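Local coordinates for protein subclass B1 metallo-beta-lactamase (Myroides odoratimimus, PDB 6T5L) that probably hydrolyses the beta-lactam ring of antibiotics, carbapenems among them, with zinc ions bound in its active site as a subclass B1 metallo-beta-lactamase, at residues A[18-21]-A[26-29]; A[22-27]-A[70-75]; A[52-57]-A[63-68]; A[76-81]-A[109-114]. All blocks are in the same frame, centred on the assembly; numbering follows the deposited sequence.

Contact 1. Residues A[18-21]-A[26-29]; sequences IVYQ and IINK
Val19 and Tyr20 both turn their side chains against a single partner, Ile27, whose CB touches the two of them. The isopropyl group of Val19 crosses the Ile27 side chain at about a right angle, and its CG2 comes closer still to CG2 of Ile27, at 3.7 Å. Val19 CG2 occupies the crowded position between the backbone N and the carbonyl carbon, while CG1, anti to that carbon (chi1 -67°), runs to CB of Lys29 at 3.8 Å. Tyr20 offers its CB, 4.0 Å from CB of Ile27 and bordered also by Ile27 CG1 and CD1; its ring is carried on toward helix 71-83, where the hydroxyl bonds to Glu76 and the ring meets Phe80. Two residues facing one make this a classic beta bulge, set in the antiparallel hairpin of strands 17-21 and 25-29 at the outer edge of the six-stranded sheet. Ile27 takes part in both backbone bonds of the bulge: Val19 N gives to Ile27 O and Ile27 N gives to Tyr20 O, each at 2.9 Å. The other face pairs an isoleucine with an amide side chain at each position. There Gln21 lies alongside Ile26 and points the same way, its CG 3.8 Å from Ile26 CG1, so that CG and the amide NE2 both follow the isoleucine chain. Asn28 and Ile18 also run side by side, Asn28 OD1 approaching CG1 of Ile18 at 3.3 Å as its ND2 bonds to Glu36.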
loop_
_atom_site.group_PDB
_atom_site.type_symbol
_atom_site.label_atom_id
_atom_site.label_comp_id
_atom_site.label_asym_id
_atom_site.label_seq_id
_atom_site.Cartn_x
_atom_site.Cartn_y
_atom_site.Cartn_z
ATOM N N ILE A 18 -11.098 -13.120 8.202
ATOM C CA ILE A 18 -9.735 -13.575 7.954
ATOM C C ILE A 18 -9.807 -14.662 6.891
ATOM O O ILE A 18 -10.483 -15.664 7.079
ATOM C CB ILE A 18 -9.091 -14.122 9.236
ATOM C CG1 ILE A 18 -8.898 -13.013 10.273
ATOM C CG2 ILE A 18 -7.779 -14.876 8.874
ATOM C CD1 ILE A 18 -8.915 -13.534 11.702
ATOM N N VAL A 19 -9.158 -14.465 5.755
ATOM C CA VAL A 19 -9.246 -15.511 4.744
ATOM C C VAL A 19 -7.945 -16.284 4.571
ATOM O O VAL A 19 -7.921 -17.234 3.808
ATOM C CB VAL A 19 -9.721 -14.928 3.410
ATOM C CG1 VAL A 19 -11.155 -14.457 3.576
ATOM C CG2 VAL A 19 -8.791 -13.840 3.001
ATOM N N TYR A 20 -6.875 -15.914 5.270
ATOM C CA TYR A 20 -5.586 -16.612 5.207
ATOM C C TYR A 20 -4.782 -16.152 6.404
ATOM O O TYR A 20 -4.752 -14.951 6.695
ATOM C CB TYR A 20 -4.858 -16.296 3.899
ATOM C CG TYR A 20 -3.490 -16.955 3.745
ATOM C CD1 TYR A 20 -2.334 -16.362 4.262
ATOM C CD2 TYR A 20 -3.356 -18.139 3.062
ATOM C CE1 TYR A 20 -1.090 -16.965 4.109
ATOM C CE2 TYR A 20 -2.150 -18.753 2.910
ATOM C CZ TYR A 20 -0.999 -18.165 3.419
ATOM O OH TYR A 20 0.248 -18.793 3.248
ATOM N N GLN A 21 -4.116 -17.060 7.099
ATOM C CA GLN A 21 -3.295 -16.632 8.224
ATOM C C GLN A 21 -2.240 -17.683 8.546
ATOM O O GLN A 21 -2.526 -18.889 8.648
ATOM C CB GLN A 21 -4.150 -16.356 9.466
ATOM C CG GLN A 21 -3.361 -15.982 10.720
ATOM C CD GLN A 21 -4.258 -15.619 11.901
ATOM O OE1 GLN A 21 -5.324 -16.208 12.094
ATOM N NE2 GLN A 21 -3.811 -14.664 12.710
ATOM N N ILE A 26 -0.965 -12.408 7.068
ATOM C CA ILE A 26 -2.406 -12.395 7.339
ATOM C C ILE A 26 -3.137 -11.657 6.235
ATOM O O ILE A 26 -2.697 -10.577 5.796
ATOM C CB ILE A 26 -2.725 -11.728 8.680
ATOM C CG1 ILE A 26 -2.115 -12.560 9.807
ATOM C CG2 ILE A 26 -4.270 -11.650 8.946
ATOM C CD1 ILE A 26 -1.733 -11.744 10.940
ATOM N N ILE A 27 -4.262 -12.231 5.790
ATOM C CA ILE A 27 -5.105 -11.571 4.794
ATOM C C ILE A 27 -6.500 -11.438 5.388
ATOM O O ILE A 27 -7.102 -12.443 5.767
ATOM C CB ILE A 27 -5.146 -12.332 3.464
ATOM C CG1 ILE A 27 -3.736 -12.528 2.926
ATOM C CG2 ILE A 27 -5.935 -11.570 2.400
ATOM C CD1 ILE A 27 -3.692 -13.241 1.589
ATOM N N ASN A 28 -7.004 -10.202 5.458
ATOM C CA ASN A 28 -8.356 -9.903 5.897
ATOM C C ASN A 28 -9.194 -9.462 4.707
ATOM O O ASN A 28 -8.774 -8.585 3.928
ATOM C CB ASN A 28 -8.399 -8.797 6.957
ATOM C CG ASN A 28 -7.661 -9.166 8.196
ATOM O OD1 ASN A 28 -7.862 -10.233 8.749
ATOM N ND2 ASN A 28 -6.728 -8.306 8.603
ATOM N N LYS A 29 -10.361 -10.089 4.566
ATOM C CA LYS A 29 -11.344 -9.675 3.588
ATOM C C LYS A 29 -12.215 -8.576 4.194
ATOM O O LYS A 29 -12.911 -8.814 5.179
ATOM C CB LYS A 29 -12.196 -10.874 3.159
ATOM C CG LYS A 29 -13.247 -10.459 2.082
ATOM C CD LYS A 29 -13.952 -11.644 1.417
ATOM C CE LYS A 29 -14.871 -11.090 0.368
ATOM N NZ LYS A 29 -15.514 -12.164 -0.425
#

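Contact 2. Residues A[22-27]-A[70-75]; sequences TENLII and DDKSSL
Asn24 and Ser73 bring the two backbones to 5.6 Å between their CA atoms, where the turn of the hairpin passes the first turn of helix 71-83. From the turn, Asn24 points its side chain at the helix and crosses that of Lys72 at about a right angle. Lys72 begins with CG between the backbone N and the carbonyl carbon (chi1 75°) and bends again at chi3 and chi4, which folds NZ back to donate to Asn24 OD1 at 3.0 Å. The ammonium stands well above the amide plane, 60° out of it, and so misses the lone pairs. The other end of the same amide, ND2, bonds to Glu76 one helical turn further on, which fixes how the flat group is rotated. Beside it the small Ser73 puts OG 3.6 Å from Asn24 CB and 3.0 Å from Asn24 O. The Leu25 methyl CD2 rests against the backbone carbonyl of Ser73, 3.8 Å from its O. Asp70, the N-cap of the helix, accepts from Ser73 N at OD1 over 2.9 Å, and its carbonyl O takes both the amide and the hydroxyl of Ser74. Its OD2 forms a long salt bridge with Lys72. Asn24 thus links Lys72 and Glu76 through a neutral group that can accept from one and donate to the other, and the carboxylate of Asp70 probably offsets part of the lysine's charge.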
loop_
_atom_site.group_PDB
_atom_site.type_symbol
_atom_site.label_atom_id
_atom_site.label_comp_id
_atom_site.label_asym_id
_atom_site.label_seq_id
_atom_site.Cartn_x
_atom_site.Cartn_y
_atom_site.Cartn_z
ATOM N N THR A 22 -1.061 -17.172 8.845
ATOM C CA THR A 22 0.213 -17.875 8.909
ATOM C C THR A 22 1.096 -16.975 9.767
ATOM O O THR A 22 0.759 -15.814 10.008
ATOM C CB THR A 22 0.702 -18.072 7.464
ATOM O OG1 THR A 22 0.054 -19.231 6.872
ATOM C CG2 THR A 22 2.109 -18.079 7.345
ATOM N N GLU A 23 2.200 -17.514 10.265
ATOM C CA GLU A 23 3.133 -16.677 11.005
ATOM C C GLU A 23 3.693 -15.549 10.139
ATOM O O GLU A 23 4.148 -14.533 10.671
ATOM C CB GLU A 23 4.285 -17.523 11.553
ATOM C CG GLU A 23 5.158 -18.137 10.458
ATOM C CD GLU A 23 6.461 -18.733 10.979
ATOM O OE1 GLU A 23 6.970 -18.253 12.014
ATOM O OE2 GLU A 23 6.981 -19.670 10.338
ATOM N N ASN A 24 3.718 -15.719 8.821
ATOM C CA ASN A 24 4.341 -14.729 7.953
ATOM C C ASN A 24 3.372 -13.773 7.268
ATOM O O ASN A 24 3.820 -12.747 6.757
ATOM C CB ASN A 24 5.128 -15.401 6.821
ATOM C CG ASN A 24 6.285 -16.246 7.331
ATOM O OD1 ASN A 24 7.001 -15.838 8.225
ATOM N ND2 ASN A 24 6.466 -17.402 6.748
ATOM N N LEU A 25 2.084 -14.107 7.193
ATOM C CA LEU A 25 1.143 -13.396 6.339
ATOM C C LEU A 25 -0.281 -13.526 6.870
ATOM O O LEU A 25 -0.757 -14.643 7.046
ATOM C CB LEU A 25 1.177 -13.965 4.905
ATOM C CG LEU A 25 0.253 -13.306 3.900
ATOM C CD1 LEU A 25 0.724 -11.828 3.770
ATOM C CD2 LEU A 25 0.193 -13.957 2.544
ATOM N N ILE A 26 -0.965 -12.408 7.068
ATOM C CA ILE A 26 -2.406 -12.395 7.339
ATOM C C ILE A 26 -3.137 -11.657 6.235
ATOM O O ILE A 26 -2.697 -10.577 5.796
ATOM C CB ILE A 26 -2.725 -11.728 8.680
ATOM C CG1 ILE A 26 -2.115 -12.560 9.807
ATOM C CG2 ILE A 26 -4.270 -11.650 8.946
ATOM C CD1 ILE A 26 -1.733 -11.744 10.940
ATOM N N ILE A 27 -4.262 -12.231 5.790
ATOM C CA ILE A 27 -5.105 -11.571 4.794
ATOM C C ILE A 27 -6.500 -11.438 5.388
ATOM O O ILE A 27 -7.102 -12.443 5.767
ATOM C CB ILE A 27 -5.146 -12.332 3.464
ATOM C CG1 ILE A 27 -3.736 -12.528 2.926
ATOM C CG2 ILE A 27 -5.935 -11.570 2.400
ATOM C CD1 ILE A 27 -3.692 -13.241 1.589
ATOM N N ASP A 70 8.802 -9.314 2.752
ATOM C CA ASP A 70 9.935 -10.043 2.209
ATOM C C ASP A 70 9.479 -11.055 1.160
ATOM O O ASP A 70 8.278 -11.211 0.880
ATOM C CB ASP A 70 10.716 -10.724 3.334
ATOM C CG ASP A 70 9.882 -11.721 4.083
ATOM O OD1 ASP A 70 8.812 -12.091 3.570
ATOM O OD2 ASP A 70 10.262 -12.113 5.198
ATOM N N ASP A 71 10.473 -11.776 0.608
ATOM C CA ASP A 71 10.192 -12.699 -0.490
ATOM C C ASP A 71 9.256 -13.817 -0.029
ATOM O O ASP A 71 8.298 -14.141 -0.728
ATOM C CB ASP A 71 11.492 -13.290 -1.103
ATOM C CG ASP A 71 12.153 -12.346 -2.129
ATOM O OD1 ASP A 71 11.576 -11.306 -2.479
ATOM O OD2 ASP A 71 13.254 -12.678 -2.625
ATOM N N LYS A 72 9.471 -14.400 1.152
ATOM C CA LYS A 72 8.646 -15.569 1.483
ATOM C C LYS A 72 7.202 -15.183 1.808
ATOM O O LYS A 72 6.289 -15.957 1.486
ATOM C CB LYS A 72 9.247 -16.402 2.618
ATOM C CG LYS A 72 9.124 -15.830 4.018
ATOM C CD LYS A 72 9.882 -16.740 5.029
ATOM C CE LYS A 72 10.637 -15.940 6.083
ATOM N NZ LYS A 72 9.730 -15.438 7.115
ATOM N N SER A 73 6.974 -13.995 2.405
ATOM C CA SER A 73 5.622 -13.505 2.656
ATOM C C SER A 73 4.914 -13.200 1.338
ATOM O O SER A 73 3.711 -13.513 1.160
ATOM C CB SER A 73 5.663 -12.234 3.524
ATOM O OG SER A 73 6.135 -12.521 4.840
ATOM N N SER A 74 5.655 -12.560 0.420
ATOM C CA SER A 74 5.148 -12.233 -0.902
ATOM C C SER A 74 4.758 -13.498 -1.674
ATOM O O SER A 74 3.703 -13.534 -2.321
ATOM C CB SER A 74 6.212 -11.435 -1.668
ATOM O OG SER A 74 6.435 -10.147 -1.112
ATOM N N LEU A 75 5.592 -14.549 -1.620
ATOM C CA LEU A 75 5.209 -15.808 -2.270
ATOM C C LEU A 75 3.945 -16.419 -1.637
ATOM O O LEU A 75 3.095 -16.988 -2.344
ATOM C CB LEU A 75 6.370 -16.815 -2.191
ATOM C CG LEU A 75 6.203 -18.210 -2.780
ATOM C CD1 LEU A 75 5.885 -18.176 -4.309
ATOM C CD2 LEU A 75 7.480 -19.202 -2.543
#

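Contact 3. Residues A[52-57]-A[63-68]; sequences NGMLVL and VVFDTP
Met54, Val56 and Phe65 form the apolar centre on one face of the strand pair. Met54 and Phe65 lie side by side and point the same way: the methionine runs out with CG anti to its backbone N, then bends at chi3 (76°), which returns the methyl CE to 3.8 Å from Phe65 CD1, obliquely placed to the ring. Val56 approaches a different part of the phenyl group, its CG2 at the ring edge near the plane and 4.1 Å from Phe65 CE1. Flexible, branched and flat side chains thus fit round one another, and Phe177 of strand 175-179 packs on both Met54 and Phe65 from the second sheet. On the other face Leu55 and Val64 are neighbours, directed toward helix 71-83, whose Leu77 meets Leu55. Four backbone bonds join the strands. Met54 and Phe65 exchange a pair, of which Phe65 N to Met54 O is 2.7 Å and nearly straight at 173°; Val56 and Val63 exchange another, with Val56 N to Val63 O at 2.8 Å. Gly53, where the strands part, brings its CA to 3.4 Å from Phe65 O, an approach that a residue lacking a side chain permits. Past it the chain turns polar: Asp66, buried at positive phi, bonds through OD1 to Thr95, and Asn52 ties its ND2 to Pro219 and Gly222. The hairpin of strands 49-58 and 61-65 is thus a central piece of the metallo-beta-lactamase alpha-beta/beta-alpha sandwich, and its polar end leads to the zinc site, with the Asp66 side chain about 7 Å from a zinc ion.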
loop_
_atom_site.group_PDB
_atom_site.type_symbol
_atom_site.label_atom_id
_atom_site.label_comp_id
_atom_site.label_asym_id
_atom_site.label_seq_id
_atom_site.Cartn_x
_atom_site.Cartn_y
_atom_site.Cartn_z
ATOM N N ASN A 52 1.056 -3.102 6.562
ATOM C CA ASN A 52 -0.181 -3.372 5.825
ATOM C C ASN A 52 -0.004 -3.080 4.345
ATOM O O ASN A 52 0.672 -2.117 3.979
ATOM C CB ASN A 52 -1.351 -2.504 6.288
ATOM C CG ASN A 52 -1.711 -2.749 7.723
ATOM O OD1 ASN A 52 -1.471 -3.832 8.236
ATOM N ND2 ASN A 52 -2.214 -1.724 8.395
ATOM N N GLY A 53 -0.686 -3.873 3.510
ATOM C CA GLY A 53 -1.035 -3.453 2.181
ATOM C C GLY A 53 -2.462 -3.721 1.762
ATOM O O GLY A 53 -3.307 -4.180 2.561
ATOM N N MET A 54 -2.729 -3.473 0.461
ATOM C CA MET A 54 -4.109 -3.578 -0.064
ATOM C C MET A 54 -4.079 -4.489 -1.298
ATOM O O MET A 54 -3.232 -4.346 -2.215
ATOM C CB MET A 54 -4.818 -2.178 -0.411
ATOM C CG MET A 54 -6.390 -2.323 -0.628
ATOM S SD MET A 54 -7.262 -0.815 -0.588
ATOM C CE MET A 54 -6.794 -0.191 -2.269
ATOM N N LEU A 55 -5.037 -5.407 -1.299
ATOM C CA LEU A 55 -5.313 -6.224 -2.464
ATOM C C LEU A 55 -6.672 -5.808 -2.975
ATOM O O LEU A 55 -7.655 -5.854 -2.226
ATOM C CB LEU A 55 -5.321 -7.694 -2.084
ATOM C CG LEU A 55 -4.048 -8.474 -1.874
ATOM C CD1 LEU A 55 -4.447 -9.958 -2.197
ATOM C CD2 LEU A 55 -2.884 -8.067 -2.718
ATOM N N VAL A 56 -6.718 -5.435 -4.243
ATOM C CA VAL A 56 -7.955 -5.115 -4.935
ATOM C C VAL A 56 -8.236 -6.252 -5.913
ATOM O O VAL A 56 -7.412 -6.574 -6.803
ATOM C CB VAL A 56 -7.855 -3.770 -5.659
ATOM C CG1 VAL A 56 -9.173 -3.461 -6.393
ATOM C CG2 VAL A 56 -7.470 -2.677 -4.687
ATOM N N LEU A 57 -9.426 -6.819 -5.769
ATOM C CA LEU A 57 -9.885 -7.941 -6.578
ATOM C C LEU A 57 -11.101 -7.557 -7.412
ATOM O O LEU A 57 -12.092 -7.051 -6.863
ATOM C CB LEU A 57 -10.243 -9.117 -5.692
ATOM C CG LEU A 57 -11.023 -10.271 -6.313
ATOM C CD1 LEU A 57 -10.303 -11.104 -7.343
ATOM C CD2 LEU A 57 -11.580 -11.102 -5.170
ATOM N N VAL A 63 -4.923 -6.363 -8.165
ATOM C CA VAL A 63 -3.873 -5.349 -8.069
ATOM C C VAL A 63 -3.453 -5.230 -6.604
ATOM O O VAL A 63 -4.294 -5.126 -5.708
ATOM C CB VAL A 63 -4.304 -3.961 -8.589
ATOM C CG1 VAL A 63 -3.266 -2.873 -8.186
ATOM C CG2 VAL A 63 -4.475 -3.969 -10.097
ATOM N N VAL A 64 -2.160 -5.152 -6.368
ATOM C CA VAL A 64 -1.612 -5.167 -5.012
ATOM C C VAL A 64 -0.945 -3.829 -4.786
ATOM O O VAL A 64 -0.150 -3.377 -5.633
ATOM C CB VAL A 64 -0.576 -6.302 -4.837
ATOM C CG1 VAL A 64 0.062 -6.349 -3.415
ATOM C CG2 VAL A 64 -1.220 -7.650 -5.229
ATOM N N PHE A 65 -1.279 -3.201 -3.673
ATOM C CA PHE A 65 -0.589 -2.014 -3.193
ATOM C C PHE A 65 0.377 -2.492 -2.118
ATOM O O PHE A 65 -0.065 -3.049 -1.104
ATOM C CB PHE A 65 -1.588 -0.979 -2.628
ATOM C CG PHE A 65 -2.370 -0.280 -3.679
ATOM C CD1 PHE A 65 -3.583 -0.788 -4.127
ATOM C CD2 PHE A 65 -1.862 0.842 -4.262
ATOM C CE1 PHE A 65 -4.307 -0.132 -5.128
ATOM C CE2 PHE A 65 -2.548 1.487 -5.275
ATOM C CZ PHE A 65 -3.782 1.010 -5.710
ATOM N N ASP A 66 1.673 -2.253 -2.322
ATOM C CA ASP A 66 2.715 -2.713 -1.417
ATOM C C ASP A 66 3.009 -4.217 -1.374
ATOM O O ASP A 66 2.089 -5.028 -1.193
ATOM C CB ASP A 66 2.493 -2.258 0.011
ATOM C CG ASP A 66 2.783 -0.771 0.219
ATOM O OD1 ASP A 66 2.943 -0.022 -0.804
ATOM O OD2 ASP A 66 2.828 -0.365 1.411
ATOM N N THR A 67 4.192 -4.614 -1.804
ATOM C CA THR A 67 4.592 -5.971 -1.453
ATOM C C THR A 67 4.511 -6.162 0.058
ATOM O O THR A 67 4.735 -5.215 0.815
ATOM C CB THR A 67 5.995 -6.316 -1.968
ATOM O OG1 THR A 67 7.020 -5.702 -1.163
ATOM C CG2 THR A 67 6.128 -5.888 -3.444
ATOM N N PRO A 68 4.152 -7.356 0.522
ATOM C CA PRO A 68 4.548 -7.785 1.875
ATOM C C PRO A 68 6.058 -7.657 2.052
ATOM O O PRO A 68 6.806 -7.433 1.094
ATOM C CB PRO A 68 4.103 -9.257 1.963
ATOM C CG PRO A 68 3.102 -9.471 0.805
ATOM C CD PRO A 68 3.511 -8.438 -0.275
#

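Contact 4. Residues A[76-81]-A[109-114]; sequences ELINFV and ENHNIQ
Ile78 meets two residues beyond the end of helix 105-110. Its CG2, anti to the backbone N (CG1 has chi1 -66°), sits over one face of the His111 imidazole in a CH-pi contact, 4.0 Å from the ring centroid and 22° off the normal. The methyl is displaced toward the rim, with His111 CD2 nearest at 3.7 Å. The other branch ends in CD1, which reaches Ile113 CD1 tip to tip at 4.0 Å and also borders His111 ND1. A beta-branched isoleucine suits the place because it can serve a flat ring and an aliphatic chain at once. Around the ring edge the character changes: a water lies in the imidazole plane, 2.9 Å from His111 NE2, and donates to Asn79 OD1 at 2.7 Å. The second ring nitrogen, ND1, bonds to Glu107 O, and the two polar partners together fix the ring's rotation while its face receives Ile78. The backbone in turn sets both residues in place. Asn112, with positive phi, is the C-prime residue of a Schellman motif in which Asn112 N bonds to Glu109 O and Ile113 N to Phe108 O; the reversal brings Ile113 back toward helix 71-83, to join His111 in facing Ile78. Phe108 of helix 105-110 and Ile89 of strand 88-93 touch both isoleucines, joining helix 71-83 to that helix end and to the outermost strand of the six-stranded sheet.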
loop_
_atom_site.group_PDB
_atom_site.type_symbol
_atom_site.label_atom_id
_atom_site.label_comp_id
_atom_site.label_asym_id
_atom_site.label_seq_id
_atom_site.Cartn_x
_atom_site.Cartn_y
_atom_site.Cartn_z
ATOM N N GLU A 76 3.809 -16.363 -0.296
ATOM C CA GLU A 76 2.543 -16.810 0.288
ATOM C C GLU A 76 1.369 -16.016 -0.273
ATOM O O GLU A 76 0.332 -16.589 -0.580
ATOM C CB GLU A 76 2.524 -16.732 1.817
ATOM C CG GLU A 76 3.504 -17.718 2.497
ATOM C CD GLU A 76 3.359 -17.809 4.025
ATOM O OE1 GLU A 76 2.246 -17.598 4.569
ATOM O OE2 GLU A 76 4.408 -18.052 4.683
ATOM N N LEU A 77 1.516 -14.706 -0.445
ATOM C CA LEU A 77 0.412 -13.893 -0.983
ATOM C C LEU A 77 0.083 -14.258 -2.441
ATOM O O LEU A 77 -1.091 -14.460 -2.801
ATOM C CB LEU A 77 0.780 -12.425 -0.879
ATOM C CG LEU A 77 -0.189 -11.430 -1.512
ATOM C CD1 LEU A 77 -1.542 -11.598 -0.917
ATOM C CD2 LEU A 77 0.231 -10.042 -1.280
ATOM N N ILE A 78 1.105 -14.370 -3.282
ATOM C CA ILE A 78 0.902 -14.712 -4.705
ATOM C C ILE A 78 0.235 -16.081 -4.845
ATOM O O ILE A 78 -0.756 -16.238 -5.571
ATOM C CB ILE A 78 2.247 -14.657 -5.452
ATOM C CG1 ILE A 78 2.751 -13.206 -5.485
ATOM C CG2 ILE A 78 2.099 -15.254 -6.861
ATOM C CD1 ILE A 78 4.251 -13.022 -5.830
ATOM N N ASN A 79 0.730 -17.076 -4.104
ATOM C CA ASN A 79 0.123 -18.402 -4.131
ATOM C C ASN A 79 -1.299 -18.348 -3.597
ATOM O O ASN A 79 -2.196 -19.001 -4.137
ATOM C CB ASN A 79 0.987 -19.377 -3.326
ATOM C CG ASN A 79 2.253 -19.861 -4.117
ATOM O OD1 ASN A 79 2.329 -19.743 -5.348
ATOM N ND2 ASN A 79 3.220 -20.380 -3.400
ATOM N N PHE A 80 -1.557 -17.532 -2.564
ATOM C CA PHE A 80 -2.947 -17.400 -2.125
ATOM C C PHE A 80 -3.838 -16.838 -3.234
ATOM O O PHE A 80 -4.974 -17.288 -3.442
ATOM C CB PHE A 80 -3.033 -16.512 -0.899
ATOM C CG PHE A 80 -4.447 -16.061 -0.557
ATOM C CD1 PHE A 80 -5.277 -16.849 0.208
ATOM C CD2 PHE A 80 -4.916 -14.840 -0.989
ATOM C CE1 PHE A 80 -6.566 -16.420 0.557
ATOM C CE2 PHE A 80 -6.209 -14.392 -0.652
ATOM C CZ PHE A 80 -7.036 -15.187 0.112
ATOM N N VAL A 81 -3.365 -15.815 -3.923
ATOM C CA VAL A 81 -4.199 -15.252 -4.976
ATOM C C VAL A 81 -4.466 -16.297 -6.050
ATOM O O VAL A 81 -5.612 -16.486 -6.483
ATOM C CB VAL A 81 -3.553 -13.982 -5.567
ATOM C CG1 VAL A 81 -4.336 -13.552 -6.798
ATOM C CG2 VAL A 81 -3.498 -12.870 -4.511
ATOM N N GLU A 109 8.529 -9.889 -9.282
ATOM C CA GLU A 109 9.153 -9.816 -10.612
ATOM C C GLU A 109 9.350 -11.224 -11.213
ATOM O O GLU A 109 9.194 -11.420 -12.433
ATOM C CB GLU A 109 10.476 -9.054 -10.525
ATOM C CG GLU A 109 10.316 -7.594 -10.143
ATOM C CD GLU A 109 11.629 -6.817 -10.228
ATOM O OE1 GLU A 109 12.606 -7.280 -9.629
ATOM O OE2 GLU A 109 11.686 -5.746 -10.879
ATOM N N ASN A 110 9.607 -12.220 -10.363
ATOM C CA ASN A 110 9.812 -13.580 -10.827
ATOM C C ASN A 110 8.531 -14.248 -11.260
ATOM O O ASN A 110 8.591 -15.246 -11.989
ATOM C CB ASN A 110 10.460 -14.423 -9.758
ATOM C CG ASN A 110 11.958 -14.138 -9.632
ATOM O OD1 ASN A 110 12.511 -13.340 -10.395
ATOM N ND2 ASN A 110 12.591 -14.716 -8.630
ATOM N N HIS A 111 7.385 -13.724 -10.853
ATOM C CA HIS A 111 6.131 -14.162 -11.431
ATOM C C HIS A 111 5.693 -13.250 -12.577
ATOM O O HIS A 111 4.536 -13.305 -12.978
ATOM C CB HIS A 111 5.044 -14.243 -10.353
ATOM C CG HIS A 111 5.273 -15.343 -9.356
ATOM N ND1 HIS A 111 6.265 -15.286 -8.404
ATOM C CD2 HIS A 111 4.649 -16.536 -9.175
ATOM C CE1 HIS A 111 6.271 -16.406 -7.701
ATOM N NE2 HIS A 111 5.287 -17.176 -8.138
ATOM N N ASN A 112 6.586 -12.408 -13.097
ATOM C CA ASN A 112 6.252 -11.448 -14.142
ATOM C C ASN A 112 4.969 -10.656 -13.861
ATOM O O ASN A 112 4.133 -10.462 -14.739
ATOM C CB ASN A 112 6.173 -12.168 -15.460
ATOM C CG ASN A 112 7.429 -12.988 -15.719
ATOM O OD1 ASN A 112 8.472 -12.408 -15.872
ATOM N ND2 ASN A 112 7.330 -14.323 -15.745
ATOM N N ILE A 113 4.853 -10.138 -12.634
ATOM C CA ILE A 113 3.817 -9.165 -12.281
ATOM C C ILE A 113 4.328 -7.773 -12.605
ATOM O O ILE A 113 5.337 -7.327 -12.052
ATOM C CB ILE A 113 3.439 -9.267 -10.803
ATOM C CG1 ILE A 113 2.819 -10.665 -10.524
ATOM C CG2 ILE A 113 2.435 -8.188 -10.421
ATOM C CD1 ILE A 113 2.876 -11.060 -9.051
ATOM N N GLN A 114 3.659 -7.093 -13.522
ATOM C CA GLN A 114 4.054 -5.734 -13.874
ATOM C C GLN A 114 4.051 -4.815 -12.647
ATOM O O GLN A 114 3.083 -4.760 -11.886
ATOM C CB GLN A 114 3.119 -5.164 -14.929
ATOM C CG GLN A 114 3.544 -3.809 -15.440
ATOM C CD GLN A 114 4.945 -3.854 -16.058
ATOM O OE1 GLN A 114 5.191 -4.613 -16.987
ATOM N NE2 GLN A 114 5.848 -3.012 -15.560
HETATM O O HOH W 1 4.190 -19.670 -7.266
#

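How the contacts relate
Helix 71-83 connects most of the set. Contact 2 uses its first turn and contact 4 the turns after it, their centres 12 Å apart, and Glu76 of contact 4 reaches contacts 1 and 2, through Tyr20 OH and Asn24 ND2. Contacts 1 and 2 share Ile26 and Ile27, the strand of one running from the turn of the other. Contact 3 belongs to the same sheet and is nested inside the chain loop that contact 2 closes; its Pro68 CG packs 3.6 Å from Leu77 CD2 of the helix. Contact 3 also leads to the active site, where His96, His98 and His161 hold one zinc ion and Asp100, Cys180 and His221 the other.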